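Local coordinates for hypothetical protein PA0094 (Pseudomonas aeruginosa, PDB 1TU1), which acts as a homodimeric factor essential for loading the toxin Tse6 onto VgrG1a and so for delivering it to target cells, at residues 95-107 / 116-129. Residues are numbered along the deposited sequence; the frame is centred on the assembly and turned at random.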
# COMPACT_ATOMS: atom_id res chain seq x y z
N ARG A 95 5.34 22.27 -4.67
CA ARG A 95 6.21 21.11 -4.67
C ARG A 95 7.22 21.29 -5.79
O ARG A 95 6.85 21.37 -6.95
CB ARG A 95 5.37 19.86 -4.91
CG ARG A 95 6.12 18.54 -4.79
CD ARG A 95 5.21 17.39 -5.08
NE ARG A 95 5.82 16.08 -5.21
CZ ARG A 95 6.44 15.63 -6.30
NH1 ARG A 95 6.62 16.43 -7.34
NH2 ARG A 95 6.88 14.39 -6.33
N GLU A 96 8.50 21.37 -5.43
CA GLU A 96 9.58 21.50 -6.39
C GLU A 96 9.32 22.62 -7.38
O GLU A 96 9.66 22.50 -8.54
CB GLU A 96 9.80 20.17 -7.13
CG GLU A 96 10.66 19.20 -6.34
CD GLU A 96 10.98 17.91 -7.08
OE1 GLU A 96 10.21 17.51 -8.02
OE2 GLU A 96 12.01 17.30 -6.71
N GLY A 97 8.68 23.70 -6.92
CA GLY A 97 8.48 24.91 -7.71
C GLY A 97 7.13 25.04 -8.40
O GLY A 97 6.88 26.05 -9.07
N ARG A 98 6.26 24.05 -8.29
CA ARG A 98 4.96 24.16 -8.93
C ARG A 98 3.82 23.80 -7.99
O ARG A 98 3.98 23.01 -7.05
CB ARG A 98 4.91 23.31 -10.18
CG ARG A 98 4.90 21.84 -9.92
CD ARG A 98 4.73 21.01 -11.17
NE ARG A 98 3.99 19.77 -10.89
CZ ARG A 98 2.99 19.29 -11.62
NH1 ARG A 98 2.55 19.93 -12.70
NH2 ARG A 98 2.42 18.16 -11.26
N ASP A 99 2.65 24.35 -8.28
CA ASP A 99 1.55 24.24 -7.35
C ASP A 99 0.70 23.01 -7.59
O ASP A 99 0.33 22.69 -8.73
CB ASP A 99 0.70 25.50 -7.39
CG ASP A 99 1.46 26.74 -6.94
OD1 ASP A 99 2.40 26.63 -6.10
OD2 ASP A 99 1.19 27.86 -7.39
N LEU A 100 0.40 22.32 -6.50
CA LEU A 100 -0.46 21.15 -6.49
C LEU A 100 -1.69 21.43 -5.65
O LEU A 100 -1.60 22.08 -4.62
CB LEU A 100 0.28 19.99 -5.87
CG LEU A 100 1.46 19.40 -6.63
CD1 LEU A 100 1.88 18.18 -5.87
CD2 LEU A 100 1.10 19.05 -8.06
N MET A 101 -2.83 20.92 -6.11
CA MET A 101 -4.09 20.98 -5.39
C MET A 101 -4.39 19.62 -4.75
O MET A 101 -4.41 18.59 -5.43
CB MET A 101 -5.21 21.34 -6.37
CG MET A 101 -6.52 21.77 -5.74
SD MET A 101 -6.37 23.13 -4.53
CE MET A 101 -7.83 22.72 -3.51
N LEU A 102 -4.63 19.64 -3.44
CA LEU A 102 -4.96 18.45 -2.67
C LEU A 102 -6.36 18.52 -2.06
O LEU A 102 -6.79 19.57 -1.58
CB LEU A 102 -3.94 18.29 -1.55
CG LEU A 102 -2.73 17.43 -1.93
CD1 LEU A 102 -1.86 18.10 -3.01
CD2 LEU A 102 -1.91 17.15 -0.71
N ARG A 103 -7.07 17.41 -2.12
CA ARG A 103 -8.28 17.21 -1.33
C ARG A 103 -8.02 15.97 -0.46
O ARG A 103 -8.01 14.84 -0.97
CB ARG A 103 -9.48 17.03 -2.23
CG ARG A 103 -9.62 18.16 -3.29
CD ARG A 103 -11.02 18.35 -3.81
NE ARG A 103 -11.90 19.00 -2.84
CZ ARG A 103 -13.18 19.26 -3.06
NH1 ARG A 103 -13.77 18.89 -4.18
NH2 ARG A 103 -13.91 19.85 -2.12
N GLN A 104 -7.80 16.22 0.83
CA GLN A 104 -7.29 15.25 1.79
C GLN A 104 -8.30 15.01 2.92
O GLN A 104 -8.67 15.95 3.63
CB GLN A 104 -5.97 15.74 2.35
CG GLN A 104 -5.16 14.71 3.10
CD GLN A 104 -3.72 15.12 3.29
OE1 GLN A 104 -3.43 16.15 3.89
NE2 GLN A 104 -2.81 14.32 2.74
N VAL A 105 -8.80 13.79 3.04
CA VAL A 105 -9.79 13.45 4.06
C VAL A 105 -9.13 12.61 5.16
O VAL A 105 -8.47 11.60 4.90
CB VAL A 105 -10.96 12.71 3.47
CG1 VAL A 105 -12.01 12.36 4.55
CG2 VAL A 105 -11.62 13.52 2.32
N PHE A 106 -9.30 13.04 6.41
CA PHE A 106 -8.82 12.28 7.55
C PHE A 106 -10.03 11.66 8.18
O PHE A 106 -10.99 12.37 8.51
CB PHE A 106 -8.13 13.21 8.53
CG PHE A 106 -6.95 13.91 7.97
CD1 PHE A 106 -5.67 13.42 8.23
CD2 PHE A 106 -7.08 15.05 7.20
CE1 PHE A 106 -4.55 14.07 7.73
CE2 PHE A 106 -5.95 15.72 6.69
CZ PHE A 106 -4.68 15.22 6.95
N ILE A 107 -10.01 10.33 8.33
CA ILE A 107 -11.13 9.61 8.91
C ILE A 107 -10.68 8.93 10.19
O ILE A 107 -9.82 8.05 10.18
CB ILE A 107 -11.71 8.55 7.95
CG1 ILE A 107 -12.00 9.15 6.57
CG2 ILE A 107 -12.96 7.90 8.57
CD1 ILE A 107 -12.47 8.14 5.55
N THR A 116 -7.38 9.69 2.95
CA THR A 116 -7.44 9.62 1.47
C THR A 116 -7.00 10.96 0.91
O THR A 116 -7.30 12.02 1.50
CB THR A 116 -8.84 9.28 0.95
OG1 THR A 116 -9.73 10.39 1.17
CG2 THR A 116 -9.45 8.10 1.71
N THR A 117 -6.24 10.93 -0.19
CA THR A 117 -5.64 12.13 -0.71
C THR A 117 -5.80 12.13 -2.23
O THR A 117 -5.30 11.22 -2.90
CB THR A 117 -4.17 12.20 -0.36
OG1 THR A 117 -3.96 12.14 1.07
CG2 THR A 117 -3.58 13.56 -0.78
N LEU A 118 -6.54 13.10 -2.76
CA LEU A 118 -6.54 13.36 -4.21
C LEU A 118 -5.48 14.42 -4.48
O LEU A 118 -5.48 15.48 -3.86
CB LEU A 118 -7.90 13.88 -4.66
CG LEU A 118 -8.03 14.26 -6.16
CD1 LEU A 118 -8.08 13.03 -7.02
CD2 LEU A 118 -9.27 15.09 -6.37
N THR A 119 -4.58 14.14 -5.42
CA THR A 119 -3.56 15.08 -5.80
C THR A 119 -3.69 15.40 -7.28
O THR A 119 -3.68 14.50 -8.12
CB THR A 119 -2.19 14.51 -5.53
OG1 THR A 119 -2.05 14.20 -4.14
CG2 THR A 119 -1.11 15.56 -5.79
N THR A 120 -3.80 16.68 -7.58
CA THR A 120 -3.92 17.16 -8.95
C THR A 120 -3.30 18.55 -9.00
O THR A 120 -2.61 18.94 -8.08
CB THR A 120 -5.40 17.13 -9.35
OG1 THR A 120 -5.53 17.37 -10.76
CG2 THR A 120 -6.18 18.28 -8.70
N THR A 121 -3.49 19.26 -10.11
CA THR A 121 -3.09 20.67 -10.19
C THR A 121 -4.36 21.50 -10.03
O THR A 121 -5.44 20.99 -10.25
CB THR A 121 -2.47 21.02 -11.56
OG1 THR A 121 -3.40 20.68 -12.59
CG2 THR A 121 -1.25 20.17 -11.86
N PRO A 122 -4.23 22.78 -9.70
CA PRO A 122 -5.42 23.64 -9.64
C PRO A 122 -6.24 23.61 -10.93
O PRO A 122 -7.47 23.49 -10.87
CB PRO A 122 -4.84 25.02 -9.34
CG PRO A 122 -3.52 24.75 -8.70
CD PRO A 122 -3.00 23.50 -9.33
N ALA A 123 -5.57 23.64 -12.08
CA ALA A 123 -6.25 23.59 -13.37
C ALA A 123 -7.05 22.30 -13.59
O ALA A 123 -8.09 22.32 -14.25
CB ALA A 123 -5.24 23.78 -14.53
N ASP A 124 -6.57 21.19 -13.05
CA ASP A 124 -7.21 19.89 -13.29
C ASP A 124 -8.22 19.48 -12.22
O ASP A 124 -8.93 18.50 -12.40
CB ASP A 124 -6.15 18.79 -13.46
CG ASP A 124 -5.34 18.95 -14.73
OD1 ASP A 124 -5.74 19.76 -15.61
OD2 ASP A 124 -4.29 18.31 -14.94
N LEU A 125 -8.27 20.19 -11.10
CA LEU A 125 -9.18 19.78 -10.03
C LEU A 125 -10.63 19.63 -10.51
O LEU A 125 -11.27 18.60 -10.24
CB LEU A 125 -9.09 20.70 -8.81
CG LEU A 125 -10.09 20.37 -7.69
CD1 LEU A 125 -9.91 18.93 -7.19
CD2 LEU A 125 -9.98 21.35 -6.54
N PRO A 126 -11.18 20.61 -11.23
CA PRO A 126 -12.58 20.51 -11.68
C PRO A 126 -12.86 19.30 -12.54
O PRO A 126 -13.98 18.79 -12.53
CB PRO A 126 -12.79 21.81 -12.47
CG PRO A 126 -11.78 22.73 -11.94
CD PRO A 126 -10.57 21.88 -11.66
N HIS A 127 -11.88 18.84 -13.30
CA HIS A 127 -12.09 17.68 -14.16
C HIS A 127 -12.17 16.38 -13.34
O HIS A 127 -12.98 15.50 -13.63
CB HIS A 127 -10.96 17.57 -15.19
CG HIS A 127 -11.06 16.33 -16.00
ND1 HIS A 127 -10.54 15.13 -15.57
CD2 HIS A 127 -11.67 16.08 -17.18
CE1 HIS A 127 -10.81 14.19 -16.46
NE2 HIS A 127 -11.50 14.74 -17.45
N HIS A 128 -11.32 16.26 -12.33
CA HIS A 128 -11.23 15.01 -11.56
C HIS A 128 -12.26 14.91 -10.41
O HIS A 128 -12.57 13.82 -9.93
CB HIS A 128 -9.81 14.85 -11.03
CG HIS A 128 -8.83 14.49 -12.10
ND1 HIS A 128 -8.95 13.35 -12.87
CD2 HIS A 128 -7.73 15.13 -12.55
CE1 HIS A 128 -7.96 13.31 -13.74
NE2 HIS A 128 -7.19 14.36 -13.56
N GLU A 129 -12.79 16.06 -10.00
CA GLU A 129 -13.64 16.16 -8.81
C GLU A 129 -14.84 15.23 -8.82
O GLU A 129 -15.09 14.57 -7.82
CB GLU A 129 -14.08 17.61 -8.62
CG GLU A 129 -14.66 17.94 -7.26
CD GLU A 129 -14.73 19.43 -7.01
OE1 GLU A 129 -13.88 20.18 -7.55
OE2 GLU A 129 -15.65 19.86 -6.26
O HOH W 1 -9.56 12.63 -0.55
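Arg103 reaches from strand 98-107 to helix 125-129, where its NH1 forms a salt bridge with Glu129 OE2 at 3.0 Å. The carboxylate oxygen lies at the guanidinium edge, the two planes standing 74° apart, while NE of the same arginine pairs with Asp90; a long side chain bent at chi3 (74°) can thus serve two acids and probably has its charge largely balanced.

Apolar contacts share the face formed by Met101, Arg103 and Val105. Leu125, near the helix start, points toward the strand, its two branches serving two neighbours: CD2 meets the flexible, unbranched Met101 at CG (3.6 Å), and CD1 touches Arg103 CD at 3.6 Å, the latter two side chains crossing at about a right angle.

Strands 98-107 and 116-120 form a beta hairpin in the middle of the antiparallel sheet of this DcrB-family domain, and the chain then turns into the helix packed against the face bearing Met101 and Arg103. Pairs of backbone hydrogen bonds join Met101 to Thr120, Arg103 to Leu118 and Val105 to Thr116. Water 1 links Arg103 O to Thr116 OG1.

On the face bearing Leu102 and Gln104, beta-branched Thr117 and Thr119 suit the extended backbone. The Gln104 amide works at both ends: NE2 donates to Thr117 OG1 (3.0 Å, 166°), which lies in the amide plane, and OE1 is hydrogen-bonded to Tyr91 OH. Leu102 CD1 lies 3.8 Å from Thr119 CG2.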